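Citrate synthase (Metallosphaera sedula, PDB 6ABX) probably catalyses the condensation of oxaloacetate with acetyl-CoA and water to give citrate and CoA, a step of the tricarboxylic acid cycle. Local coordinates at residues A[26-30]-A[174-179]; A[34-39]-A[264-269]; A[215-219]-A[324-328]; A[257-263]-A[303-307]. All blocks are in the same frame, centred on the assembly; numbering follows the deposited sequence.

Contact 1: A[26-30]-A[174-179]; sequences RLYYR and MLHMDH
Tyr-29 reaches from strand 26-29 into the turn that follows helix 163-174, and its hydroxyl makes both hydrogen bonds of the contact. The phenol donates to Met-174 O, with OH and O 2.8 Å apart; the approach lies in the carbonyl plane, at a C=O...OH angle of 159°, and in the plane of the ring as well. The same OH accepts from Asp-178 N at 3.2 Å. Met-174 O is shared, since Met-177 N also donates to it at 3.2 Å, closing a type I turn from Met-174 to Met-177. A chi1 of -72° sets the Tyr-29 ring beside its own backbone N and sends it across to the turn, where CE1 passes 4.1 Å from Asp-178 CB. Two residues earlier on the strand, Leu-27 places CD1 3.8 Å from CD2 of His-179, an approach oblique to the imidazole.

Around this shell, Asp-178 OD2 is bound by Thr-18, Glu-180 and His-339, and Val-46 of helix 43-52 packs on Tyr-29. His-179 ND1 is hydrogen-bonded to the bound citrate, and its NE2 to Tyr-256 OH. A phenylalanine at Tyr-29 would probably leave Asp-178 N without its acceptor and Met-174 O with one donor fewer. One buried phenol therefore ties two peptide groups of the turn leading to His-179, an oxaloacetate-binding residue, to the small antiparallel sheet.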
loop_
_atom_site.group_PDB
_atom_site.type_symbol
_atom_site.label_atom_id
_atom_site.label_comp_id
_atom_site.label_asym_id
_atom_site.label_seq_id
_atom_site.Cartn_x
_atom_site.Cartn_y
_atom_site.Cartn_z
ATOM N N ARG A 26 -16.238 -24.251 -3.869
ATOM C CA ARG A 26 -17.083 -23.666 -2.795
ATOM C C ARG A 26 -16.345 -22.502 -2.093
ATOM O O ARG A 26 -15.132 -22.401 -2.067
ATOM C CB ARG A 26 -17.540 -24.812 -1.889
ATOM C CG ARG A 26 -18.403 -25.818 -2.640
ATOM C CD ARG A 26 -18.614 -26.997 -1.756
ATOM N NE ARG A 26 -19.499 -28.030 -2.252
ATOM C CZ ARG A 26 -19.799 -29.127 -1.541
ATOM N NH1 ARG A 26 -19.260 -29.328 -0.333
ATOM N NH2 ARG A 26 -20.628 -30.018 -2.056
ATOM N N LEU A 27 -17.146 -21.613 -1.487
ATOM C CA LEU A 27 -16.668 -20.376 -0.866
ATOM C C LEU A 27 -17.632 -20.068 0.273
ATOM O O LEU A 27 -18.825 -20.122 0.062
ATOM C CB LEU A 27 -16.668 -19.242 -1.888
ATOM C CG LEU A 27 -16.306 -17.846 -1.387
ATOM C CD1 LEU A 27 -14.870 -17.816 -0.885
ATOM C CD2 LEU A 27 -16.482 -16.870 -2.548
ATOM N N TYR A 28 -17.066 -19.782 1.443
ATOM C CA TYR A 28 -17.842 -19.472 2.647
ATOM C C TYR A 28 -17.360 -18.167 3.281
ATOM O O TYR A 28 -16.162 -17.888 3.393
ATOM C CB TYR A 28 -17.717 -20.598 3.678
ATOM C CG TYR A 28 -18.157 -21.946 3.189
ATOM C CD1 TYR A 28 -17.337 -22.677 2.355
ATOM C CD2 TYR A 28 -19.414 -22.431 3.495
ATOM C CE1 TYR A 28 -17.730 -23.909 1.862
ATOM C CE2 TYR A 28 -19.846 -23.640 2.964
ATOM C CZ TYR A 28 -19.009 -24.354 2.129
ATOM O OH TYR A 28 -19.356 -25.580 1.630
ATOM N N TYR A 29 -18.321 -17.365 3.756
ATOM C CA TYR A 29 -18.071 -16.177 4.541
ATOM C C TYR A 29 -18.574 -16.448 5.962
ATOM O O TYR A 29 -19.770 -16.673 6.155
ATOM C CB TYR A 29 -18.838 -14.965 4.004
ATOM C CG TYR A 29 -18.387 -14.342 2.695
ATOM C CD1 TYR A 29 -17.189 -14.636 2.070
ATOM C CD2 TYR A 29 -19.220 -13.416 2.094
ATOM C CE1 TYR A 29 -16.810 -14.040 0.872
ATOM C CE2 TYR A 29 -18.863 -12.823 0.891
ATOM C CZ TYR A 29 -17.679 -13.133 0.267
ATOM O OH TYR A 29 -17.344 -12.493 -0.920
ATOM N N ARG A 30 -17.668 -16.475 6.929
ATOM C CA ARG A 30 -17.998 -16.760 8.344
ATOM C C ARG A 30 -18.858 -18.009 8.458
ATOM O O ARG A 30 -19.774 -18.055 9.314
ATOM C CB ARG A 30 -18.689 -15.560 8.964
ATOM C CG ARG A 30 -17.813 -14.319 8.911
ATOM C CD ARG A 30 -17.220 -14.013 10.254
ATOM N NE ARG A 30 -16.508 -12.735 10.371
ATOM C CZ ARG A 30 -15.340 -12.622 10.961
ATOM N NH1 ARG A 30 -14.814 -13.708 11.526
ATOM N NH2 ARG A 30 -14.723 -11.438 10.983
ATOM N N MET A 174 -21.715 -8.524 -3.329
ATOM C CA MET A 174 -21.472 -9.483 -2.211
ATOM C C MET A 174 -20.400 -10.498 -2.642
ATOM O O MET A 174 -19.505 -10.904 -1.871
ATOM C CB MET A 174 -22.758 -10.267 -1.803
ATOM C CG MET A 174 -23.771 -9.427 -1.081
ATOM S SD MET A 174 -25.263 -10.369 -0.500
ATOM C CE MET A 174 -26.167 -10.479 -2.018
ATOM N N LEU A 175 -20.422 -10.898 -3.917
ATOM C CA LEU A 175 -19.518 -11.879 -4.472
ATOM C C LEU A 175 -18.054 -11.428 -4.457
ATOM O O LEU A 175 -17.201 -12.318 -4.529
ATOM C CB LEU A 175 -19.885 -12.232 -5.909
ATOM C CG LEU A 175 -21.202 -12.990 -6.074
ATOM C CD1 LEU A 175 -21.518 -13.256 -7.540
ATOM C CD2 LEU A 175 -21.166 -14.290 -5.327
ATOM N N HIS A 176 -17.796 -10.122 -4.372
ATOM C CA HIS A 176 -16.460 -9.531 -4.372
ATOM C C HIS A 176 -15.946 -9.111 -2.984
ATOM O O HIS A 176 -14.847 -8.573 -2.900
ATOM C CB HIS A 176 -16.416 -8.348 -5.334
ATOM C CG HIS A 176 -16.439 -8.748 -6.772
ATOM N ND1 HIS A 176 -17.613 -8.985 -7.448
ATOM C CD2 HIS A 176 -15.439 -8.930 -7.658
ATOM C CE1 HIS A 176 -17.315 -9.327 -8.710
ATOM N NE2 HIS A 176 -15.984 -9.357 -8.848
ATOM N N MET A 177 -16.702 -9.343 -1.885
ATOM C CA MET A 177 -16.372 -8.712 -0.630
ATOM C C MET A 177 -15.107 -9.323 -0.023
ATOM O O MET A 177 -14.345 -8.560 0.571
ATOM C CB MET A 177 -17.511 -8.848 0.360
ATOM C CG MET A 177 -18.611 -7.853 0.042
ATOM S SD MET A 177 -19.998 -8.084 1.198
ATOM C CE MET A 177 -21.065 -6.744 0.693
ATOM N N ASP A 178 -14.866 -10.626 -0.221
ATOM C CA ASP A 178 -13.638 -11.177 0.317
ATOM C C ASP A 178 -13.220 -12.426 -0.453
ATOM O O ASP A 178 -14.068 -13.156 -0.925
ATOM C CB ASP A 178 -13.721 -11.578 1.794
ATOM C CG ASP A 178 -12.329 -11.731 2.407
ATOM O OD1 ASP A 178 -11.577 -10.726 2.390
ATOM O OD2 ASP A 178 -11.956 -12.874 2.786
ATOM N N HIS A 179 -11.897 -12.685 -0.453
ATOM C CA HIS A 179 -11.440 -13.944 -1.053
ATOM C C HIS A 179 -10.175 -14.430 -0.333
ATOM O O HIS A 179 -9.236 -14.811 -0.991
ATOM C CB HIS A 179 -11.298 -13.821 -2.549
ATOM C CG HIS A 179 -11.555 -15.092 -3.275
ATOM N ND1 HIS A 179 -10.597 -15.701 -4.068
ATOM C CD2 HIS A 179 -12.624 -15.933 -3.233
ATOM C CE1 HIS A 179 -11.094 -16.836 -4.558
ATOM N NE2 HIS A 179 -12.368 -16.997 -4.085
#

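Contact 2: A[34-39]-A[264-269]; sequences IFDLAS and KILKEY
Ile-265 packs against Ile-34, Phe-35 and Ala-38 where two helices of this largely helical citrate synthase fold run side by side, 34-39 and 264-269, their short axes 11.2 Å apart and inclined by 25° in nearly the same direction. The tight part is apolar and centres on the branches of Ile-265. With chi1 at -65°, CG1 stands beside the backbone N and CG2 anti to it, which spreads the two arms over different partners. CG1 comes within 3.6 Å of Phe-35 CD1, oblique to the ring; CD1, at the end of that arm, meets Ile-34 CG2 at 3.9 Å; CG2 lies 3.8 Å from Ala-38 CB. Behind them Leu-175 and Val-171 pack on Ile-265, continuing the buried layer toward helix 163-174.

The outer side is looser. Lys-264, an exposed residue, lays only its aliphatic part near Phe-35, CD to CE1 at 4.2 Å. One turn further along helix 34-39, Ser-39 turns its side chain back on its own helix: OG donates to Phe-35 O at 2.9 Å, on the face of that carbonyl opposite to the one used by Ser-39 N. From the facing helix, Tyr-269 OH reaches Ala-38 O at 2.8 Å, a weak hydrogen bond.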
loop_
_atom_site.group_PDB
_atom_site.type_symbol
_atom_site.label_atom_id
_atom_site.label_comp_id
_atom_site.label_asym_id
_atom_site.label_seq_id
_atom_site.Cartn_x
_atom_site.Cartn_y
_atom_site.Cartn_z
ATOM N N ILE A 34 -21.504 -19.047 0.039
ATOM C CA ILE A 34 -21.735 -17.893 -0.818
ATOM C C ILE A 34 -23.026 -18.073 -1.626
ATOM O O ILE A 34 -23.692 -17.098 -1.928
ATOM C CB ILE A 34 -20.523 -17.628 -1.721
ATOM C CG1 ILE A 34 -20.584 -16.221 -2.348
ATOM C CG2 ILE A 34 -20.405 -18.725 -2.758
ATOM C CD1 ILE A 34 -20.520 -15.076 -1.346
ATOM N N PHE A 35 -23.385 -19.322 -1.974
ATOM C CA PHE A 35 -24.624 -19.595 -2.671
ATOM C C PHE A 35 -25.857 -19.122 -1.865
ATOM O O PHE A 35 -26.770 -18.475 -2.430
ATOM C CB PHE A 35 -24.712 -21.063 -3.101
ATOM C CG PHE A 35 -23.664 -21.505 -4.098
ATOM C CD1 PHE A 35 -23.818 -21.276 -5.448
ATOM C CD2 PHE A 35 -22.489 -22.100 -3.667
ATOM C CE1 PHE A 35 -22.832 -21.667 -6.351
ATOM C CE2 PHE A 35 -21.509 -22.504 -4.572
ATOM C CZ PHE A 35 -21.694 -22.300 -5.919
ATOM N N ASP A 36 -25.908 -19.449 -0.563
ATOM C CA ASP A 36 -26.983 -19.044 0.292
ATOM C C ASP A 36 -26.999 -17.526 0.500
ATOM O O ASP A 36 -28.050 -16.902 0.458
ATOM C CB ASP A 36 -26.887 -19.745 1.660
ATOM C CG ASP A 36 -27.169 -21.238 1.621
ATOM O OD1 ASP A 36 -27.755 -21.671 0.635
ATOM O OD2 ASP A 36 -26.741 -21.951 2.574
ATOM N N LEU A 37 -25.826 -16.894 0.661
ATOM C CA LEU A 37 -25.832 -15.446 0.842
ATOM C C LEU A 37 -26.324 -14.780 -0.445
ATOM O O LEU A 37 -27.076 -13.832 -0.416
ATOM C CB LEU A 37 -24.432 -14.964 1.224
ATOM C CG LEU A 37 -23.915 -15.535 2.531
ATOM C CD1 LEU A 37 -22.502 -15.108 2.811
ATOM C CD2 LEU A 37 -24.835 -15.127 3.659
ATOM N N ALA A 38 -25.903 -15.286 -1.612
ATOM C CA ALA A 38 -26.394 -14.726 -2.855
ATOM C C ALA A 38 -27.895 -14.932 -3.053
ATOM O O ALA A 38 -28.585 -14.083 -3.582
ATOM C CB ALA A 38 -25.610 -15.341 -3.985
ATOM N N SER A 39 -28.415 -16.079 -2.637
ATOM C CA SER A 39 -29.816 -16.365 -2.717
ATOM C C SER A 39 -30.655 -15.466 -1.818
ATOM O O SER A 39 -31.774 -15.071 -2.206
ATOM C CB SER A 39 -30.113 -17.800 -2.392
ATOM O OG SER A 39 -29.492 -18.664 -3.338
ATOM N N LYS A 264 -20.415 -18.915 -11.392
ATOM C CA LYS A 264 -21.672 -19.665 -11.514
ATOM C C LYS A 264 -22.832 -18.778 -11.078
ATOM O O LYS A 264 -23.898 -18.734 -11.717
ATOM C CB LYS A 264 -21.589 -20.898 -10.638
ATOM C CG LYS A 264 -22.797 -21.813 -10.693
ATOM C CD LYS A 264 -22.425 -23.226 -10.225
ATOM C CE LYS A 264 -21.939 -24.104 -11.368
ATOM N NZ LYS A 264 -22.589 -25.439 -11.343
ATOM N N ILE A 265 -22.632 -18.063 -9.965
ATOM C CA ILE A 265 -23.710 -17.261 -9.412
ATOM C C ILE A 265 -23.988 -16.074 -10.330
ATOM O O ILE A 265 -25.145 -15.757 -10.657
ATOM C CB ILE A 265 -23.406 -16.822 -7.965
ATOM C CG1 ILE A 265 -23.337 -18.035 -7.036
ATOM C CG2 ILE A 265 -24.400 -15.801 -7.509
ATOM C CD1 ILE A 265 -22.733 -17.754 -5.704
ATOM N N LEU A 266 -22.931 -15.385 -10.791
ATOM C CA LEU A 266 -23.140 -14.261 -11.680
ATOM C C LEU A 266 -23.863 -14.686 -12.954
ATOM O O LEU A 266 -24.701 -13.965 -13.469
ATOM C CB LEU A 266 -21.812 -13.614 -12.102
ATOM C CG LEU A 266 -21.084 -12.787 -11.062
ATOM C CD1 LEU A 266 -19.670 -12.514 -11.507
ATOM C CD2 LEU A 266 -21.804 -11.486 -10.771
ATOM N N LYS A 267 -23.504 -15.846 -13.506
ATOM C CA LYS A 267 -24.147 -16.313 -14.719
ATOM C C LYS A 267 -25.674 -16.505 -14.511
ATOM O O LYS A 267 -26.488 -16.191 -15.388
ATOM C CB LYS A 267 -23.503 -17.624 -15.162
ATOM C CG LYS A 267 -23.996 -18.101 -16.531
ATOM C CD LYS A 267 -23.425 -19.389 -16.978
ATOM C CE LYS A 267 -24.079 -19.809 -18.283
ATOM N NZ LYS A 267 -23.408 -20.996 -18.827
ATOM N N GLU A 268 -26.044 -17.016 -13.345
ATOM C CA GLU A 268 -27.461 -17.225 -13.011
ATOM C C GLU A 268 -28.171 -15.881 -12.871
ATOM O O GLU A 268 -29.304 -15.716 -13.345
ATOM C CB GLU A 268 -27.586 -17.931 -11.661
ATOM C CG GLU A 268 -27.146 -19.369 -11.697
ATOM C CD GLU A 268 -26.999 -20.046 -10.338
ATOM O OE1 GLU A 268 -26.863 -21.265 -10.335
ATOM O OE2 GLU A 268 -26.955 -19.358 -9.320
ATOM N N TYR A 269 -27.546 -14.958 -12.113
ATOM C CA TYR A 269 -28.216 -13.674 -11.809
ATOM C C TYR A 269 -28.265 -12.784 -13.059
ATOM O O TYR A 269 -29.187 -12.022 -13.211
ATOM C CB TYR A 269 -27.568 -12.973 -10.623
ATOM C CG TYR A 269 -28.259 -13.296 -9.323
ATOM C CD1 TYR A 269 -29.458 -12.707 -9.016
ATOM C CD2 TYR A 269 -27.763 -14.245 -8.451
ATOM C CE1 TYR A 269 -30.109 -12.974 -7.822
ATOM C CE2 TYR A 269 -28.398 -14.533 -7.251
ATOM C CZ TYR A 269 -29.564 -13.866 -6.920
ATOM O OH TYR A 269 -30.253 -14.119 -5.776
#

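Contact 3: A[215-219]-A[324-328]; sequences GGANS and FPTIF
Ala-217 and Pro-325 bring the two backbones to 4.8 Å between CA atoms, where the irregular loop 215-219 crosses the first turn of helix 324-343. Gly-215 and Gly-216 both have positive phi. At Gly-216 a CB would also stand about 3.0 Å from Phe-328 CE2, so backbone and neighbour alike favour glycine. No hydrogen bond joins the segments; aromatic carbons meet carbonyl oxygens and a methyl instead. Gly-216 O sits in the ring plane at the edges of two phenylalanines, 3.3 Å from Phe-324 CE2 and 3.4 Å from Phe-328 CE2. Ala-217 CB lies over one face of Phe-328 in a CH-pi contact, 4.0 Å from the centroid and 28° off the normal. Both rings extend anti to their backbone N atoms, with chi1 of 174° and -169°, which carries them off the helix to the loop. Asn-218 accepts from Glu-220 N through OD1 and is hydrogen-bonded through ND2 to Asp-307, a predicted active-site residue. Leu-209 of helix 198-209 packs on Ala-217 and Phe-328, and Met-92 of helix 91-105 touches Pro-325.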
loop_
_atom_site.group_PDB
_atom_site.type_symbol
_atom_site.label_atom_id
_atom_site.label_comp_id
_atom_site.label_asym_id
_atom_site.label_seq_id
_atom_site.Cartn_x
_atom_site.Cartn_y
_atom_site.Cartn_z
ATOM N N GLY A 215 -5.389 -10.466 -10.499
ATOM C CA GLY A 215 -6.482 -11.352 -10.831
ATOM C C GLY A 215 -7.810 -10.801 -10.362
ATOM O O GLY A 215 -7.874 -10.106 -9.311
ATOM N N GLY A 216 -8.858 -11.064 -11.175
ATOM C CA GLY A 216 -10.249 -10.788 -10.835
ATOM C C GLY A 216 -10.712 -9.380 -11.193
ATOM O O GLY A 216 -11.913 -9.154 -11.379
ATOM N N ALA A 217 -9.795 -8.405 -11.227
ATOM C CA ALA A 217 -10.144 -6.948 -11.054
ATOM C C ALA A 217 -9.848 -6.203 -12.350
ATOM O O ALA A 217 -9.103 -5.236 -12.365
ATOM C CB ALA A 217 -9.349 -6.336 -9.922
ATOM N N ASN A 218 -10.360 -6.749 -13.447
ATOM C CA ASN A 218 -10.148 -6.261 -14.748
ATOM C C ASN A 218 -11.420 -6.542 -15.594
ATOM O O ASN A 218 -12.284 -7.362 -15.175
ATOM C CB ASN A 218 -8.914 -6.939 -15.305
ATOM C CG ASN A 218 -9.236 -8.375 -15.611
ATOM O OD1 ASN A 218 -9.907 -8.635 -16.605
ATOM N ND2 ASN A 218 -8.846 -9.276 -14.723
ATOM N N SER A 219 -11.533 -5.895 -16.773
ATOM C CA SER A 219 -12.626 -6.139 -17.772
ATOM C C SER A 219 -12.085 -6.743 -19.098
ATOM O O SER A 219 -12.655 -6.540 -20.170
ATOM C CB SER A 219 -13.445 -4.860 -18.045
ATOM O OG SER A 219 -14.396 -4.569 -17.008
ATOM N N PHE A 324 -14.352 -0.833 -13.720
ATOM C CA PHE A 324 -14.635 -2.109 -13.033
ATOM C C PHE A 324 -13.671 -2.374 -11.863
ATOM O O PHE A 324 -14.128 -2.817 -10.804
ATOM C CB PHE A 324 -14.629 -3.336 -13.957
ATOM C CG PHE A 324 -14.787 -4.606 -13.138
ATOM C CD1 PHE A 324 -15.877 -4.760 -12.283
ATOM C CD2 PHE A 324 -13.777 -5.555 -13.064
ATOM C CE1 PHE A 324 -15.990 -5.871 -11.456
ATOM C CE2 PHE A 324 -13.907 -6.669 -12.252
ATOM C CZ PHE A 324 -15.004 -6.825 -11.439
ATOM N N PRO A 325 -12.345 -2.113 -11.953
ATOM C CA PRO A 325 -11.459 -2.352 -10.815
ATOM C C PRO A 325 -11.845 -1.521 -9.581
ATOM O O PRO A 325 -11.695 -1.986 -8.414
ATOM C CB PRO A 325 -10.062 -1.935 -11.286
ATOM C CG PRO A 325 -10.157 -1.996 -12.824
ATOM C CD PRO A 325 -11.605 -1.822 -13.213
ATOM N N THR A 326 -12.410 -0.338 -9.825
ATOM C CA THR A 326 -12.833 0.504 -8.671
ATOM C C THR A 326 -14.027 -0.165 -7.979
ATOM O O THR A 326 -14.189 -0.035 -6.712
ATOM C CB THR A 326 -13.064 1.981 -8.984
ATOM O OG1 THR A 326 -14.215 2.165 -9.810
ATOM C CG2 THR A 326 -11.857 2.640 -9.627
ATOM N N ILE A 327 -14.947 -0.697 -8.785
ATOM C CA ILE A 327 -16.143 -1.335 -8.253
ATOM C C ILE A 327 -15.734 -2.564 -7.421
ATOM O O ILE A 327 -16.285 -2.821 -6.301
ATOM C CB ILE A 327 -17.114 -1.661 -9.399
ATOM C CG1 ILE A 327 -17.555 -0.389 -10.110
ATOM C CG2 ILE A 327 -18.323 -2.408 -8.875
ATOM C CD1 ILE A 327 -18.199 -0.681 -11.437
ATOM N N PHE A 328 -14.796 -3.354 -7.960
ATOM C CA PHE A 328 -14.194 -4.446 -7.176
ATOM C C PHE A 328 -13.741 -3.921 -5.808
ATOM O O PHE A 328 -14.092 -4.483 -4.763
ATOM C CB PHE A 328 -13.095 -5.068 -8.023
ATOM C CG PHE A 328 -12.497 -6.368 -7.563
ATOM C CD1 PHE A 328 -12.016 -6.529 -6.275
ATOM C CD2 PHE A 328 -12.390 -7.434 -8.444
ATOM C CE1 PHE A 328 -11.452 -7.736 -5.871
ATOM C CE2 PHE A 328 -11.803 -8.632 -8.036
ATOM C CZ PHE A 328 -11.334 -8.774 -6.750
#

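Contact 4: A[257-263]-A[303-307]; sequences KTMDPRA and YPNVD. With FLC (citrate anion), chain C.
Asp-260 and Val-306 meet through a hydrogen bond, Val-306 N to OD2 at 2.9 Å, the donor standing 55° out of the carboxylate plane. A backbone-to-backbone bond runs nearly straight from Asp-260 N to Pro-304 O, at an N-H...O angle of 169°; a water also lies within hydrogen-bonding distance of this oxygen and of Thr-258 O.

The charged group is Asp-260 with Arg-262, paired side-on: NE meets the syn lone pair of OD1 at 3.0 Å and NH1 reaches OD2 at 2.8 Å. OD1 also accepts from Arg-262 N, making Asp-260 the N-cap of helix 261-270. An alanine at Asp-260 would probably leave the guanidinium without its side-on carboxylate and less firmly oriented toward citrate, Val-306 N without that acceptor and the helix without its side-chain cap.

This is the oxaloacetate site of citrate synthase, occupied here by citrate. Arg-262 NH2 donates to citrate OG2 at 2.9 Å, and NH1 adds weak bonds to OHB and OB2. Asn-305 ND2 grips OB2 at 2.7 Å and also donates to OD1 of the predicted catalytic Asp-307. Arg-351 of the second subunit is another citrate partner.

Van der Waals contacts form the last group: Val-306 CG1 lies over one face of the guanidinium, Thr-258 CA makes a CH-pi contact over one face of the Tyr-303 ring, and Met-259 SD lies 3.7 Å from Pro-304 CG.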
loop_
_atom_site.group_PDB
_atom_site.type_symbol
_atom_site.label_atom_id
_atom_site.label_comp_id
_atom_site.label_asym_id
_atom_site.label_seq_id
_atom_site.Cartn_x
_atom_site.Cartn_y
_atom_site.Cartn_z
ATOM N N LYS A 257 -10.271 -25.356 -9.036
ATOM C CA LYS A 257 -9.945 -26.416 -9.979
ATOM C C LYS A 257 -11.234 -26.886 -10.650
ATOM O O LYS A 257 -11.293 -27.945 -11.232
ATOM C CB LYS A 257 -9.136 -27.481 -9.223
ATOM C CG LYS A 257 -7.707 -27.047 -8.876
ATOM C CD LYS A 257 -7.046 -26.190 -9.965
ATOM C CE LYS A 257 -5.660 -25.658 -9.658
ATOM N NZ LYS A 257 -5.512 -25.218 -8.248
ATOM N N THR A 258 -12.249 -26.019 -10.588
ATOM C CA THR A 258 -13.501 -26.164 -11.233
ATOM C C THR A 258 -14.056 -24.746 -11.436
ATOM O O THR A 258 -13.350 -23.768 -11.184
ATOM C CB THR A 258 -14.413 -27.083 -10.417
ATOM O OG1 THR A 258 -15.499 -27.436 -11.281
ATOM C CG2 THR A 258 -14.884 -26.428 -9.140
ATOM N N MET A 259 -15.281 -24.657 -11.933
ATOM C CA MET A 259 -15.975 -23.365 -12.172
ATOM C C MET A 259 -15.873 -22.568 -10.875
ATOM O O MET A 259 -16.110 -23.122 -9.821
ATOM C CB MET A 259 -17.456 -23.604 -12.502
ATOM C CG MET A 259 -18.258 -22.320 -12.738
ATOM S SD MET A 259 -18.374 -21.934 -14.489
ATOM C CE MET A 259 -19.531 -20.566 -14.512
ATOM N N ASP A 260 -15.422 -21.309 -10.948
ATOM C CA ASP A 260 -15.437 -20.428 -9.787
ATOM C C ASP A 260 -16.882 -20.289 -9.320
ATOM O O ASP A 260 -17.768 -19.948 -10.080
ATOM C CB ASP A 260 -14.806 -19.105 -10.192
ATOM C CG ASP A 260 -14.709 -17.989 -9.173
ATOM O OD1 ASP A 260 -15.449 -17.991 -8.165
ATOM O OD2 ASP A 260 -13.831 -17.146 -9.387
ATOM N N PRO A 261 -17.212 -20.498 -8.030
ATOM C CA PRO A 261 -18.608 -20.386 -7.605
ATOM C C PRO A 261 -19.197 -18.989 -7.844
ATOM O O PRO A 261 -20.403 -18.860 -8.105
ATOM C CB PRO A 261 -18.551 -20.634 -6.091
ATOM C CG PRO A 261 -17.095 -20.445 -5.720
ATOM C CD PRO A 261 -16.297 -20.855 -6.946
ATOM N N ARG A 262 -18.327 -17.970 -7.786
ATOM C CA ARG A 262 -18.776 -16.590 -8.010
ATOM C C ARG A 262 -19.187 -16.428 -9.473
ATOM O O ARG A 262 -20.167 -15.725 -9.791
ATOM C CB ARG A 262 -17.680 -15.606 -7.614
ATOM C CG ARG A 262 -17.230 -15.692 -6.159
ATOM C CD ARG A 262 -15.977 -14.903 -5.876
ATOM N NE ARG A 262 -14.836 -15.485 -6.574
ATOM C CZ ARG A 262 -13.621 -14.955 -6.586
ATOM N NH1 ARG A 262 -12.697 -15.461 -7.396
ATOM N NH2 ARG A 262 -13.364 -13.869 -5.873
ATOM N N ALA A 263 -18.486 -17.105 -10.394
ATOM C CA ALA A 263 -18.867 -17.085 -11.809
ATOM C C ALA A 263 -20.216 -17.779 -12.049
ATOM O O ALA A 263 -21.028 -17.335 -12.861
ATOM C CB ALA A 263 -17.791 -17.734 -12.685
ATOM N N TYR A 303 -10.834 -23.137 -15.911
ATOM C CA TYR A 303 -12.306 -22.935 -15.908
ATOM C C TYR A 303 -12.630 -21.450 -15.776
ATOM O O TYR A 303 -11.746 -20.655 -15.454
ATOM C CB TYR A 303 -12.982 -23.693 -14.757
ATOM C CG TYR A 303 -13.139 -25.178 -14.986
ATOM C CD1 TYR A 303 -14.271 -25.701 -15.593
ATOM C CD2 TYR A 303 -12.144 -26.057 -14.592
ATOM C CE1 TYR A 303 -14.413 -27.066 -15.799
ATOM C CE2 TYR A 303 -12.258 -27.421 -14.812
ATOM C CZ TYR A 303 -13.402 -27.930 -15.403
ATOM O OH TYR A 303 -13.528 -29.278 -15.608
ATOM N N PRO A 304 -13.868 -21.024 -16.045
ATOM C CA PRO A 304 -14.206 -19.611 -15.946
ATOM C C PRO A 304 -13.991 -19.140 -14.509
ATOM O O PRO A 304 -14.386 -19.827 -13.562
ATOM C CB PRO A 304 -15.652 -19.497 -16.369
ATOM C CG PRO A 304 -15.923 -20.800 -17.085
ATOM C CD PRO A 304 -15.018 -21.813 -16.463
ATOM N N ASN A 305 -13.378 -17.967 -14.413
ATOM C CA ASN A 305 -13.130 -17.216 -13.181
ATOM C C ASN A 305 -14.269 -16.197 -13.001
ATOM O O ASN A 305 -15.031 -15.915 -13.908
ATOM C CB ASN A 305 -11.798 -16.469 -13.309
ATOM C CG ASN A 305 -11.302 -15.922 -11.987
ATOM O OD1 ASN A 305 -11.212 -16.668 -11.006
ATOM N ND2 ASN A 305 -11.018 -14.628 -11.935
ATOM N N VAL A 306 -14.327 -15.582 -11.822
ATOM C CA VAL A 306 -15.346 -14.542 -11.569
ATOM C C VAL A 306 -15.306 -13.444 -12.647
ATOM O O VAL A 306 -16.357 -12.929 -13.042
ATOM C CB VAL A 306 -15.131 -13.983 -10.144
ATOM C CG1 VAL A 306 -13.739 -13.400 -9.932
ATOM C CG2 VAL A 306 -16.233 -13.029 -9.749
ATOM N N ASP A 307 -14.107 -13.063 -13.101
ATOM C CA ASP A 307 -14.029 -11.981 -14.058
ATOM C C ASP A 307 -14.384 -12.393 -15.492
ATOM O O ASP A 307 -14.332 -11.525 -16.364
ATOM C CB ASP A 307 -12.681 -11.265 -14.105
ATOM C CG ASP A 307 -11.451 -12.137 -14.237
ATOM O OD1 ASP A 307 -11.596 -13.307 -14.590
ATOM O OD2 ASP A 307 -10.331 -11.605 -13.938
HETATM C CAC FLC C . -7.177 -14.203 -5.577
HETATM C CA FLC C . -7.519 -13.465 -6.835
HETATM C CB FLC C . -8.861 -13.396 -7.516
HETATM C CBC FLC C . -9.141 -13.843 -8.949
HETATM C CG FLC C . -9.812 -12.435 -7.255
HETATM C CGC FLC C . -9.826 -12.094 -5.828
HETATM O OA1 FLC C . -5.902 -14.358 -5.560
HETATM O OA2 FLC C . -8.015 -14.487 -4.617
HETATM O OB1 FLC C . -8.204 -13.880 -9.785
HETATM O OB2 FLC C . -10.317 -14.063 -9.362
HETATM O OG1 FLC C . -8.976 -11.498 -5.169
HETATM O OG2 FLC C . -10.885 -12.385 -5.441
HETATM O OHB FLC C . -9.578 -14.503 -6.851
HETATM O O HOH W 1 -12.241 -21.116 -11.855
#

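From the N terminus, strand 26-29 and helix 34-40 open contacts 1 and 2 in turn. Contact 1 closes at 174-179 after 143 intervening residues, mostly helical; contact 2 closes only at 264-269, so the two cross. Contact 3 opens at 215-219, within the span of contact 2, and closes at 324-328, crossing it; contact 4, from 257-263 to 303-307, lies wholly within the span of contact 3 and also crosses contact 2, sharing helix 261-270. Contact 1 ends before contacts 3 and 4 begin, yet touches contact 3 through His-176 and contact 4 chiefly at Arg-262. Together they tie the N-terminal sheet, helix 261-270, the start of helix 324-343 and nearby loops, contact 4 at the citrate and contact 2 set back.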